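Local structure of oxidoreductase, putative (Neosartorya fumigata, 6SKX) at residues A[18-23]-A[148-153]; A[77-82]-A[106-111]; A[132-137]-A[154-159]; A[185-190]-A[246-251]; A[233-238]-A[261-266]. The protein catalyses the NADPH-dependent reductive amination of carbonyl compounds to amines, and belongs to a family of Rossmann-fold dehydrogenases related to 3-hydroxyisobutyrate dehydrogenase. All blocks are in the same frame, centred on the assembly; numbering follows the deposited sequence.

Contact 1: A[18-23]-A[148-153]; sequences SRFLEE and SVLAKC
In the NADP-binding Rossmann domain, Arg19 and Phe20 in the last turn of helix 11-22, and Glu23 just beyond it, meet Val149 and Leu150 of the loop between helix 137-147 and strand 152-155. Helix 11-22 follows the glycine-rich turn and begins with Ala11 and Met12, two residues of the NADP(+) site. The polar part is a side-on grip: two nitrogens of the Arg19 guanidinium reach the single carbonyl oxygen of Val149. The NE to Val149 O bond is the shorter and straighter, 2.9 Å with 164° at the hydrogen, although NE sits above the carbonyl plane. NH2 approaches Val149 O in that plane, on a lone pair, but is longer at 3.3 Å and more bent. CG of Arg19 stands anti to the backbone N (chi1 -172°) and the chain then bends at chi2, which lays the guanidinium edge against this oxygen. The same NH2 forms a salt bridge to Glu23 OE2 at 3.0 Å, and Glu23 CG lies over one guanidinium face. Glu23 CG also passes alongside Val149 CB at 3.9 Å. Beside this polar group, Leu150 CD2 sits over one face of the Phe20 ring, 4.3 Å from its centroid, a CH-pi contact. Val149 CG2 comes up obliquely to Phe20 CE1 at 3.8 Å, and Tyr25 meets the ring edge-to-face. Held by Val149 O along one edge and by the Glu23 carboxylate at NH2, the guanidinium has little freedom to turn, and its charge would probably polarise the Val149 carbonyl.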
# COMPACT_ATOMS: atom_id res chain seq x y z
N SER A 18 -12.46 -13.70 25.59
CA SER A 18 -11.61 -13.05 26.63
C SER A 18 -12.17 -11.69 26.99
O SER A 18 -12.38 -11.42 28.19
CB SER A 18 -10.17 -12.85 26.27
OG SER A 18 -9.48 -14.06 26.42
N ARG A 19 -12.37 -10.89 25.96
CA ARG A 19 -12.87 -9.51 26.11
C ARG A 19 -14.27 -9.50 26.76
O ARG A 19 -14.46 -8.74 27.73
CB ARG A 19 -12.84 -8.85 24.73
CG ARG A 19 -13.14 -7.37 24.77
CD ARG A 19 -12.21 -6.60 25.68
NE ARG A 19 -12.83 -5.29 25.76
CZ ARG A 19 -12.61 -4.38 26.69
NH1 ARG A 19 -11.75 -4.60 27.67
NH2 ARG A 19 -13.28 -3.24 26.62
N PHE A 20 -15.22 -10.34 26.32
CA PHE A 20 -16.55 -10.39 27.00
C PHE A 20 -16.37 -10.78 28.47
O PHE A 20 -17.06 -10.19 29.34
CB PHE A 20 -17.54 -11.31 26.27
CG PHE A 20 -18.21 -10.64 25.09
CD1 PHE A 20 -18.97 -9.50 25.26
CD2 PHE A 20 -18.04 -11.12 23.80
CE1 PHE A 20 -19.55 -8.86 24.18
CE2 PHE A 20 -18.61 -10.48 22.72
CZ PHE A 20 -19.39 -9.36 22.92
N LEU A 21 -15.47 -11.70 28.78
CA LEU A 21 -15.21 -12.17 30.18
C LEU A 21 -14.54 -11.05 31.02
O LEU A 21 -14.93 -10.90 32.14
CB LEU A 21 -14.32 -13.42 30.16
CG LEU A 21 -15.01 -14.71 29.74
CD1 LEU A 21 -13.97 -15.76 29.33
CD2 LEU A 21 -15.89 -15.25 30.87
N GLU A 22 -13.60 -10.27 30.49
CA GLU A 22 -13.01 -9.10 31.20
C GLU A 22 -14.13 -8.10 31.57
O GLU A 22 -14.03 -7.45 32.60
CB GLU A 22 -12.03 -8.27 30.36
CG GLU A 22 -10.80 -8.99 29.88
CD GLU A 22 -10.06 -9.73 30.97
OE1 GLU A 22 -9.86 -9.11 32.04
OE2 GLU A 22 -9.72 -10.93 30.76
N GLU A 23 -15.09 -7.89 30.67
CA GLU A 23 -16.18 -6.90 30.83
C GLU A 23 -17.35 -7.49 31.63
O GLU A 23 -18.42 -6.89 31.57
CB GLU A 23 -16.63 -6.41 29.46
CG GLU A 23 -15.60 -5.56 28.74
CD GLU A 23 -15.22 -4.32 29.54
OE1 GLU A 23 -16.07 -3.84 30.30
OE2 GLU A 23 -14.06 -3.89 29.44
N SER A 148 -19.98 -3.04 21.24
CA SER A 148 -19.04 -1.90 21.38
C SER A 148 -17.93 -2.21 22.41
O SER A 148 -16.96 -1.44 22.44
CB SER A 148 -19.80 -0.62 21.67
OG SER A 148 -20.40 -0.67 22.96
N VAL A 149 -17.96 -3.30 23.20
CA VAL A 149 -16.80 -3.60 24.10
C VAL A 149 -15.65 -4.16 23.26
O VAL A 149 -14.51 -4.12 23.73
CB VAL A 149 -17.11 -4.52 25.30
CG1 VAL A 149 -18.33 -4.03 26.10
CG2 VAL A 149 -17.23 -5.99 24.91
N LEU A 150 -15.92 -4.64 22.05
CA LEU A 150 -14.89 -5.27 21.19
C LEU A 150 -14.11 -4.21 20.38
O LEU A 150 -12.94 -4.48 20.05
CB LEU A 150 -15.56 -6.23 20.20
CG LEU A 150 -16.42 -7.35 20.79
CD1 LEU A 150 -17.04 -8.16 19.66
CD2 LEU A 150 -15.61 -8.25 21.71
N ALA A 151 -14.77 -3.14 19.94
CA ALA A 151 -14.32 -2.30 18.80
C ALA A 151 -15.34 -1.21 18.52
O ALA A 151 -16.52 -1.37 18.96
CB ALA A 151 -14.15 -3.16 17.58
N LYS A 152 -14.91 -0.17 17.82
CA LYS A 152 -15.83 0.80 17.17
C LYS A 152 -16.80 -0.00 16.29
O LYS A 152 -16.32 -0.94 15.59
CB LYS A 152 -15.07 1.84 16.33
CG LYS A 152 -14.50 3.03 17.11
N CYS A 153 -18.08 0.36 16.31
CA CYS A 153 -19.18 -0.21 15.48
C CYS A 153 -19.55 0.73 14.33
O CYS A 153 -19.90 1.86 14.60
CB CYS A 153 -20.42 -0.45 16.31
SG CYS A 153 -20.09 -1.61 17.66

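Contact 2: A[77-82]-A[106-111]; sequences GALDHL and VSHGAR
Leu79 CB sits over one face of the His108 ring, 3.8 Å from its centroid and 21° off the ring normal, a CH-pi contact displaced toward the rim of the ring. The closest ring atom is His108 NE2, 3.6 Å from Leu79 CB, and the methyl Leu79 CD1 lies beside CE1 and NE2 of the same ring. The backbone oxygen of Leu79 lies 3.6 Å from His108 CD2, the carbon next to NE2. The second patch is formed by Leu82, whose CB comes within 4.2 Å of Ala110 CB while its CD1 lies against His108 CB at 4.1 Å. Ala110 CB also touches the carbonyl oxygen of Leu82. What passes between the segments is thus van der Waals and CH-pi contact, and the polar end of the histidine is held from elsewhere: His108 ND1 hydrogen-bonds to Arg104 O, in the last turns of helix 95-106. His108 CG lies anti to its own carbonyl carbon (chi1 -81°), a setting that lets the ring reach back to Arg104 and still offer a face to Leu79. The backbone beneath is a Schellman motif, with Ala110 N bonded to Phe105 O and Gly109 N to Val106 O, and Gly109 in the positive-phi position that ends the helix. From there the chain turns into strand 111-118. The contact therefore joins two loops of the Rossmann domain, one running from helix 68-75 to strand 86-89 and the other from helix 95-106 to strand 111-118; Leu82 and Ala110 both rest on Ile87 of strand 86-89, and Leu82 also touches Phe105 of helix 95-106.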
# COMPACT_ATOMS: atom_id res chain seq x y z
N GLY A 77 -27.70 -29.35 12.80
CA GLY A 77 -28.53 -30.13 13.72
C GLY A 77 -29.26 -29.29 14.77
O GLY A 77 -29.71 -29.89 15.77
N ALA A 78 -29.40 -27.97 14.59
CA ALA A 78 -29.93 -27.06 15.63
C ALA A 78 -30.83 -25.96 15.06
O ALA A 78 -31.20 -25.06 15.83
CB ALA A 78 -28.76 -26.44 16.37
N LEU A 79 -31.23 -26.03 13.79
CA LEU A 79 -32.05 -24.98 13.14
C LEU A 79 -33.36 -24.77 13.92
O LEU A 79 -33.85 -23.63 13.92
CB LEU A 79 -32.31 -25.38 11.69
CG LEU A 79 -31.05 -25.57 10.84
CD1 LEU A 79 -31.41 -26.19 9.49
CD2 LEU A 79 -30.31 -24.25 10.66
N ASP A 80 -33.91 -25.81 14.57
CA ASP A 80 -35.19 -25.76 15.33
C ASP A 80 -35.06 -24.89 16.59
O ASP A 80 -36.12 -24.67 17.23
CB ASP A 80 -35.66 -27.16 15.79
CG ASP A 80 -36.04 -28.16 14.70
OD1 ASP A 80 -36.29 -27.74 13.54
OD2 ASP A 80 -36.10 -29.37 15.02
N HIS A 81 -33.86 -24.45 17.01
CA HIS A 81 -33.69 -23.72 18.29
C HIS A 81 -33.50 -22.22 18.07
O HIS A 81 -33.45 -21.49 19.08
CB HIS A 81 -32.57 -24.38 19.10
CG HIS A 81 -32.92 -25.75 19.55
ND1 HIS A 81 -32.71 -26.88 18.75
CD2 HIS A 81 -33.47 -26.20 20.71
CE1 HIS A 81 -33.08 -27.96 19.42
NE2 HIS A 81 -33.55 -27.57 20.63
N LEU A 82 -33.54 -21.77 16.81
CA LEU A 82 -33.18 -20.39 16.38
C LEU A 82 -34.29 -19.35 16.63
O LEU A 82 -33.96 -18.15 16.58
CB LEU A 82 -32.82 -20.43 14.89
CG LEU A 82 -31.54 -21.20 14.57
CD1 LEU A 82 -31.23 -21.09 13.08
CD2 LEU A 82 -30.37 -20.69 15.41
N VAL A 106 -33.53 -16.34 8.96
CA VAL A 106 -34.79 -15.54 9.09
C VAL A 106 -35.98 -16.51 8.91
O VAL A 106 -36.96 -16.41 9.67
CB VAL A 106 -34.86 -14.38 8.07
CG1 VAL A 106 -36.27 -13.82 7.92
CG2 VAL A 106 -33.89 -13.26 8.39
N SER A 107 -35.89 -17.45 7.98
CA SER A 107 -36.94 -18.47 7.74
C SER A 107 -37.10 -19.32 9.00
O SER A 107 -38.13 -19.96 9.11
CB SER A 107 -36.64 -19.34 6.54
OG SER A 107 -36.05 -20.57 6.95
N HIS A 108 -36.13 -19.35 9.92
CA HIS A 108 -36.21 -20.21 11.14
C HIS A 108 -36.56 -19.38 12.36
O HIS A 108 -36.48 -19.91 13.47
CB HIS A 108 -34.93 -21.01 11.33
CG HIS A 108 -34.85 -22.22 10.49
ND1 HIS A 108 -34.12 -22.25 9.31
CD2 HIS A 108 -35.38 -23.46 10.65
CE1 HIS A 108 -34.21 -23.46 8.78
NE2 HIS A 108 -34.98 -24.22 9.59
N GLY A 109 -36.91 -18.10 12.15
CA GLY A 109 -37.41 -17.21 13.21
C GLY A 109 -36.33 -16.35 13.87
O GLY A 109 -36.65 -15.70 14.91
N ALA A 110 -35.11 -16.34 13.33
CA ALA A 110 -33.95 -15.56 13.88
C ALA A 110 -33.85 -14.20 13.18
O ALA A 110 -34.49 -14.03 12.11
CB ALA A 110 -32.67 -16.37 13.74
N ARG A 111 -33.14 -13.25 13.78
CA ARG A 111 -32.69 -11.98 13.14
C ARG A 111 -31.17 -12.09 12.87
O ARG A 111 -30.48 -12.81 13.63
CB ARG A 111 -33.01 -10.81 14.07
CG ARG A 111 -34.49 -10.47 14.16
CD ARG A 111 -34.80 -9.34 15.15
NE ARG A 111 -34.02 -9.42 16.38
CZ ARG A 111 -34.00 -8.52 17.36
NH1 ARG A 111 -34.70 -7.41 17.29
NH2 ARG A 111 -33.25 -8.74 18.41

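Contact 3: A[132-137]-A[154-159]; sequences LYSGSP and VFLGED
Ser134 OG donates to Asp159 O at 2.7 Å, meeting the carbonyl in its plane on a lone pair, and itself accepts a bond from Ala163 N at the start of helix 162-188. With chi1 at 79°, the hydroxyl stands between the backbone N and the carbonyl carbon, within reach of both partners. Three backbone bonds continue the join. Tyr133 N gives to Val154 O and Leu156 N to Tyr133 O, both at 2.8 Å, as neighbouring rungs of a parallel pair; Gly135 N then binds Gly157 O at 2.9 Å, beyond the last regular pairing. The Leu156 bond runs nearly along the C=O axis of Tyr133. Side chains follow the parallel register: Leu132 CD2 lies beside Val154 CG1 at 4.1 Å, the two pointing the same way. Phe155 swings over the other strand, its CG anti to the backbone N (chi1 -172°), so that CZ meets Gly135 O at 3.4 Å with the oxygen at the ring edge. Pro137 CB touches CZ of that ring at 4.0 Å. The two strands form a beta-alpha-beta crossover through helix 137-147, whose Phe140 stacks on Phe155 and also meets Tyr133. Across the sheet from these rings, Leu132 packs on His166 and Leu170 of helix 162-188 and on Leu200 of the second subunit, while strand 111-118 flanks strand 130-135 antiparallel.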
# COMPACT_ATOMS: atom_id res chain seq x y z
N LEU A 132 -17.32 -3.67 10.85
CA LEU A 132 -18.40 -3.21 9.94
C LEU A 132 -19.57 -4.18 10.09
O LEU A 132 -19.30 -5.39 10.16
CB LEU A 132 -17.90 -3.22 8.50
CG LEU A 132 -16.57 -2.50 8.26
CD1 LEU A 132 -16.01 -2.86 6.89
CD2 LEU A 132 -16.73 -1.01 8.40
N TYR A 133 -20.80 -3.66 10.15
CA TYR A 133 -22.04 -4.48 10.33
C TYR A 133 -23.11 -4.09 9.31
O TYR A 133 -23.27 -2.88 8.94
CB TYR A 133 -22.61 -4.26 11.73
CG TYR A 133 -21.73 -4.68 12.87
CD1 TYR A 133 -21.72 -6.00 13.30
CD2 TYR A 133 -21.01 -3.73 13.60
CE1 TYR A 133 -20.93 -6.39 14.38
CE2 TYR A 133 -20.25 -4.10 14.71
CZ TYR A 133 -20.22 -5.43 15.10
OH TYR A 133 -19.45 -5.82 16.16
N SER A 134 -23.90 -5.07 8.90
CA SER A 134 -25.04 -4.84 7.98
C SER A 134 -26.07 -5.96 8.13
O SER A 134 -25.66 -7.11 8.51
CB SER A 134 -24.56 -4.65 6.53
OG SER A 134 -24.27 -5.90 5.92
N GLY A 135 -27.35 -5.63 7.88
CA GLY A 135 -28.50 -6.56 7.96
C GLY A 135 -29.55 -6.02 8.90
O GLY A 135 -29.82 -4.78 8.84
N SER A 136 -30.08 -6.84 9.82
CA SER A 136 -31.23 -6.43 10.67
C SER A 136 -30.87 -5.20 11.50
O SER A 136 -30.02 -5.27 12.37
CB SER A 136 -31.72 -7.54 11.55
OG SER A 136 -32.49 -6.98 12.60
N PRO A 137 -31.53 -4.05 11.28
CA PRO A 137 -31.25 -2.85 12.06
C PRO A 137 -31.78 -2.85 13.51
O PRO A 137 -31.10 -2.30 14.37
CB PRO A 137 -31.90 -1.68 11.28
CG PRO A 137 -32.86 -2.33 10.29
CD PRO A 137 -32.51 -3.82 10.21
N VAL A 154 -19.50 0.23 13.08
CA VAL A 154 -20.00 0.99 11.90
C VAL A 154 -21.09 0.14 11.23
O VAL A 154 -20.76 -0.92 10.63
CB VAL A 154 -18.86 1.36 10.92
CG1 VAL A 154 -19.40 1.81 9.58
CG2 VAL A 154 -17.97 2.44 11.50
N PHE A 155 -22.34 0.58 11.35
CA PHE A 155 -23.51 -0.04 10.66
C PHE A 155 -23.70 0.60 9.29
O PHE A 155 -23.92 1.82 9.23
CB PHE A 155 -24.80 0.15 11.45
CG PHE A 155 -25.97 -0.62 10.89
CD1 PHE A 155 -25.99 -2.01 10.96
CD2 PHE A 155 -27.04 0.05 10.30
CE1 PHE A 155 -27.08 -2.71 10.45
CE2 PHE A 155 -28.13 -0.66 9.80
CZ PHE A 155 -28.14 -2.04 9.87
N LEU A 156 -23.69 -0.17 8.23
CA LEU A 156 -23.92 0.51 6.93
C LEU A 156 -25.07 -0.11 6.11
O LEU A 156 -24.95 -0.21 4.90
CB LEU A 156 -22.55 0.67 6.24
CG LEU A 156 -21.83 -0.55 5.67
CD1 LEU A 156 -20.39 -0.58 6.15
CD2 LEU A 156 -22.53 -1.85 5.99
N GLY A 157 -26.20 -0.41 6.76
CA GLY A 157 -27.51 -0.65 6.09
C GLY A 157 -28.00 -2.09 6.18
O GLY A 157 -27.29 -2.96 6.73
N GLU A 158 -29.17 -2.33 5.57
CA GLU A 158 -30.09 -3.47 5.81
C GLU A 158 -29.70 -4.70 4.99
O GLU A 158 -30.16 -5.80 5.35
CB GLU A 158 -31.51 -3.05 5.42
CG GLU A 158 -32.08 -1.98 6.32
CD GLU A 158 -33.60 -2.04 6.43
OE1 GLU A 158 -34.18 -3.17 6.43
OE2 GLU A 158 -34.21 -0.95 6.53
N ASP A 159 -28.95 -4.53 3.91
CA ASP A 159 -28.49 -5.67 3.07
C ASP A 159 -27.42 -6.43 3.86
O ASP A 159 -26.37 -5.82 4.22
CB ASP A 159 -27.97 -5.17 1.71
CG ASP A 159 -27.58 -6.26 0.72
OD1 ASP A 159 -27.26 -7.39 1.16
OD2 ASP A 159 -27.60 -5.97 -0.49

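Contact 4: A[185-190]-A[246-251]; sequences TALVRS and EAQQVS
Gln248, Val250 and Leu187 bury the most surface here, where the end of helix 162-188 meets the end of helix 231-248. The Gln248 chain turns at chi2 (-73°) and brings its amide nitrogen to the carbonyl ends of the other helix. There NE2 donates to Leu187 O at 3.2 Å, a bent bond of 137° at the hydrogen, with the nitrogen tilted from the carbonyl plane. NE2 also gives to water 1 at 2.9 Å. The water in turn donates to Ala186 O at 2.8 Å and accepts from Ser190 N, joining the glutamine to the backbone at Ala186 and Ser190. Ser190 OG is modelled so near to NE2 that the details of that pairing are doubtful. Leu187 contributes its apolar end: CD1 lies 4.1 Å from Gln248 CB, the two side chains crossing at about a right angle, and 4.2 Å from Val250 CB. Val250 faces Ala186, its CG1 3.9 Å from Ala186 CB and its CG2 3.8 Å from Ala186 O. CG1 of Val250 is anti to the backbone N (chi1 167°), which sets one methyl on the alanine side chain and the other on its carbonyl. Between Gln248 and Val250, Gln249 has positive phi in a Schellman motif that ends helix 231-248, redirecting the chain so that Val250 returns toward helix 162-188. Helix 194-221 packs on Thr185 and Val188 beside the contact, and the second subunit adds Val282 against Ala186 and Phe261 against Ser251.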
# COMPACT_ATOMS: atom_id res chain seq x y z
N THR A 185 11.19 -4.56 -0.61
CA THR A 185 12.17 -5.21 0.30
C THR A 185 13.07 -6.18 -0.48
O THR A 185 14.26 -6.25 -0.19
CB THR A 185 11.48 -5.87 1.49
OG1 THR A 185 10.72 -4.87 2.17
CG2 THR A 185 12.47 -6.48 2.46
N ALA A 186 12.55 -6.85 -1.50
CA ALA A 186 13.33 -7.81 -2.30
C ALA A 186 14.35 -7.06 -3.17
O ALA A 186 15.54 -7.46 -3.20
CB ALA A 186 12.40 -8.64 -3.14
N LEU A 187 13.89 -6.04 -3.89
CA LEU A 187 14.72 -5.29 -4.88
C LEU A 187 16.01 -4.75 -4.22
O LEU A 187 17.06 -4.68 -4.89
CB LEU A 187 13.87 -4.15 -5.45
CG LEU A 187 14.29 -3.67 -6.83
CD1 LEU A 187 14.62 -4.85 -7.72
CD2 LEU A 187 13.20 -2.81 -7.45
N VAL A 188 15.95 -4.44 -2.93
CA VAL A 188 16.97 -3.65 -2.19
C VAL A 188 17.76 -4.56 -1.24
O VAL A 188 18.77 -4.07 -0.67
CB VAL A 188 16.25 -2.50 -1.46
CG1 VAL A 188 16.05 -2.79 0.03
CG2 VAL A 188 16.92 -1.16 -1.68
N ARG A 189 17.32 -5.81 -1.05
CA ARG A 189 17.89 -6.83 -0.12
C ARG A 189 19.43 -6.93 -0.24
O ARG A 189 20.09 -6.97 0.80
CB ARG A 189 17.31 -8.21 -0.43
CG ARG A 189 17.56 -9.26 0.64
CD ARG A 189 16.29 -9.60 1.39
NE ARG A 189 15.97 -11.03 1.39
CZ ARG A 189 16.03 -11.82 2.46
NH1 ARG A 189 16.43 -11.33 3.62
NH2 ARG A 189 15.69 -13.09 2.36
N SER A 190 19.96 -6.98 -1.47
CA SER A 190 21.42 -7.09 -1.79
C SER A 190 22.24 -5.96 -1.14
O SER A 190 23.42 -6.22 -0.83
CB SER A 190 21.63 -7.12 -3.28
OG SER A 190 20.98 -6.00 -3.88
N GLU A 246 14.68 -7.42 -13.01
CA GLU A 246 15.35 -8.55 -13.72
C GLU A 246 16.85 -8.51 -13.37
O GLU A 246 17.37 -9.55 -12.93
CB GLU A 246 14.99 -8.55 -15.21
CG GLU A 246 15.45 -7.34 -15.98
N ALA A 247 17.50 -7.35 -13.40
CA ALA A 247 18.96 -7.23 -13.14
C ALA A 247 19.30 -7.61 -11.69
O ALA A 247 20.44 -8.04 -11.45
CB ALA A 247 19.45 -5.84 -13.51
N GLN A 248 18.38 -7.49 -10.72
CA GLN A 248 18.67 -7.94 -9.32
C GLN A 248 18.28 -9.41 -9.13
O GLN A 248 18.55 -9.92 -8.04
CB GLN A 248 17.95 -7.09 -8.28
CG GLN A 248 18.59 -5.72 -8.04
CD GLN A 248 19.89 -5.81 -7.28
OE1 GLN A 248 20.96 -5.67 -7.85
NE2 GLN A 248 19.81 -6.02 -5.98
N GLN A 249 17.66 -10.06 -10.13
CA GLN A 249 17.16 -11.46 -10.07
C GLN A 249 15.98 -11.49 -9.08
O GLN A 249 15.94 -12.33 -8.14
CB GLN A 249 18.29 -12.44 -9.73
CG GLN A 249 19.24 -12.72 -10.89
CD GLN A 249 20.22 -13.83 -10.55
OE1 GLN A 249 20.67 -13.96 -9.41
NE2 GLN A 249 20.56 -14.64 -11.53
N VAL A 250 15.05 -10.57 -9.31
CA VAL A 250 13.83 -10.34 -8.48
C VAL A 250 12.65 -10.32 -9.44
O VAL A 250 12.75 -9.65 -10.50
CB VAL A 250 13.97 -9.03 -7.68
CG1 VAL A 250 12.65 -8.59 -7.07
CG2 VAL A 250 15.06 -9.13 -6.62
N SER A 251 11.58 -11.04 -9.11
CA SER A 251 10.34 -11.10 -9.92
C SER A 251 9.70 -9.70 -9.97
O SER A 251 9.71 -9.00 -8.93
CB SER A 251 9.39 -12.12 -9.37
OG SER A 251 8.17 -12.09 -10.11
O HOH W 1 18.26 -7.50 -3.99

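Contact 5: A[233-238]-A[261-266]; sequences MQLVGI and FMQKAV
Apolar contacts between Leu235, Ile238, Met262 and Val266 make up most of this antiparallel helix pair. Leu235 CG lies 3.8 Å from Met262 CB, the two side chains sliding past each other in opposite directions, and Leu235 CD1 reaches Val266 CG1 at 4.1 Å. Ile238 and Met262 meet tip to tip; their methyls CD1 and CE are 3.4 Å apart, tighter than usual van der Waals contact. The Met262 chain bends at chi3 (-79°), turning CE toward the isoleucine. The thioether also takes part, with Met262 SD 4.0 Å from Gln234 CB. Polar bonding runs to the other subunit instead: Gln234 OE1 hydrogen-bonds to Tyr175 OH of the second subunit, and Ile238 packs on the same tyrosine. Gln234 also touches Ser229, which belongs to the NADP(+) site. The short axes approach to 10.6 Å at an angle of 153° between their N-to-C directions. The pair joins helix 231-248 to helix 256-267, two antiparallel neighbours in the all-helical C-terminal domain, which in this family interlocks with that of the partner subunit to form the dimer.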
# COMPACT_ATOMS: atom_id res chain seq x y z
N MET A 233 4.66 9.25 -18.65
CA MET A 233 5.97 9.30 -17.92
C MET A 233 6.03 8.16 -16.90
O MET A 233 7.15 7.73 -16.57
CB MET A 233 6.18 10.62 -17.17
CG MET A 233 5.87 11.90 -17.95
SD MET A 233 6.31 13.38 -16.96
CE MET A 233 4.87 14.42 -17.22
N GLN A 234 4.88 7.71 -16.38
CA GLN A 234 4.82 6.69 -15.30
C GLN A 234 5.05 5.29 -15.89
O GLN A 234 5.74 4.49 -15.24
CB GLN A 234 3.52 6.83 -14.50
CG GLN A 234 3.60 7.95 -13.46
CD GLN A 234 2.44 7.95 -12.50
OE1 GLN A 234 2.14 6.95 -11.87
NE2 GLN A 234 1.78 9.09 -12.39
N LEU A 235 4.57 5.03 -17.10
CA LEU A 235 4.84 3.76 -17.82
C LEU A 235 6.35 3.54 -18.06
O LEU A 235 6.80 2.37 -18.01
CB LEU A 235 4.05 3.77 -19.13
CG LEU A 235 2.71 3.04 -19.07
CD1 LEU A 235 1.88 3.29 -20.32
CD2 LEU A 235 2.93 1.55 -18.88
N VAL A 236 7.13 4.61 -18.28
CA VAL A 236 8.61 4.52 -18.46
C VAL A 236 9.22 4.28 -17.08
O VAL A 236 10.20 3.50 -16.98
CB VAL A 236 9.24 5.69 -19.27
CG1 VAL A 236 8.23 6.68 -19.83
CG2 VAL A 236 10.35 6.45 -18.54
N GLY A 237 8.64 4.90 -16.04
CA GLY A 237 8.96 4.64 -14.62
C GLY A 237 8.76 3.17 -14.28
O GLY A 237 9.68 2.58 -13.66
N ILE A 238 7.63 2.58 -14.70
CA ILE A 238 7.34 1.13 -14.43
C ILE A 238 8.37 0.25 -15.17
O ILE A 238 8.79 -0.73 -14.56
CB ILE A 238 5.89 0.74 -14.78
CG1 ILE A 238 4.93 1.07 -13.63
CG2 ILE A 238 5.78 -0.74 -15.11
CD1 ILE A 238 4.87 2.51 -13.28
N PHE A 261 -3.04 -2.02 -17.11
CA PHE A 261 -4.14 -1.02 -16.97
C PHE A 261 -3.67 0.35 -17.46
O PHE A 261 -4.52 1.15 -17.94
CB PHE A 261 -4.68 -0.87 -15.54
CG PHE A 261 -5.47 -2.05 -15.03
CD1 PHE A 261 -6.71 -2.36 -15.57
CD2 PHE A 261 -4.97 -2.86 -14.02
CE1 PHE A 261 -7.42 -3.46 -15.11
CE2 PHE A 261 -5.68 -3.97 -13.58
CZ PHE A 261 -6.91 -4.25 -14.11
N MET A 262 -2.40 0.68 -17.30
CA MET A 262 -1.90 2.01 -17.72
C MET A 262 -1.86 2.05 -19.25
O MET A 262 -2.30 3.08 -19.80
CB MET A 262 -0.53 2.35 -17.11
CG MET A 262 -0.66 3.04 -15.76
SD MET A 262 0.82 3.94 -15.25
CE MET A 262 1.80 2.57 -14.66
N GLN A 263 -1.45 0.94 -19.90
CA GLN A 263 -1.47 0.77 -21.38
C GLN A 263 -2.90 0.93 -21.91
O GLN A 263 -3.12 1.84 -22.73
CB GLN A 263 -0.94 -0.60 -21.83
CG GLN A 263 0.31 -1.02 -21.06
CD GLN A 263 1.32 -1.78 -21.88
OE1 GLN A 263 1.35 -3.01 -21.89
NE2 GLN A 263 2.16 -1.02 -22.56
N LYS A 264 -3.85 0.10 -21.46
CA LYS A 264 -5.25 0.17 -21.95
C LYS A 264 -5.72 1.64 -21.91
O LYS A 264 -6.38 2.05 -22.87
CB LYS A 264 -6.18 -0.79 -21.20
CG LYS A 264 -6.04 -2.27 -21.55
N ALA A 265 -5.34 2.43 -20.89
CA ALA A 265 -5.80 3.83 -20.69
C ALA A 265 -5.13 4.82 -21.67
O ALA A 265 -5.84 5.75 -22.10
CB ALA A 265 -5.57 4.25 -19.25
N VAL A 266 -3.83 4.70 -21.98
CA VAL A 266 -3.20 5.62 -22.98
C VAL A 266 -3.83 5.33 -24.36
O VAL A 266 -4.12 6.32 -25.06
CB VAL A 266 -1.65 5.56 -23.02
CG1 VAL A 266 -1.04 5.90 -21.67
CG2 VAL A 266 -1.11 4.24 -23.56

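Contacts 1, 2 and 3 lie in the N-terminal Rossmann domain, contacts 4 and 5 in the helical C-terminal domain, and helix 162-188 runs from one to the other. Contacts 1 and 3 share strand 152-155 and touch where Cys153 SG lies 3.9 Å from Tyr133 CE2. Contacts 2 and 3 meet through Arg111 CB and Ser136 OG, 4.1 Å apart. Contacts 4 and 5 lie along helix 231-248, their centres 22 Å apart. The Leu150 side chain of contact 1 is about 8 Å from that of Met12, and the Gln234 side chain of contact 5 about 4 Å from that of Ser229, both NADP(+)-site residues; with these contacts' centres 47 Å apart, each site is probably completed by two subunits, as in related reductive aminases.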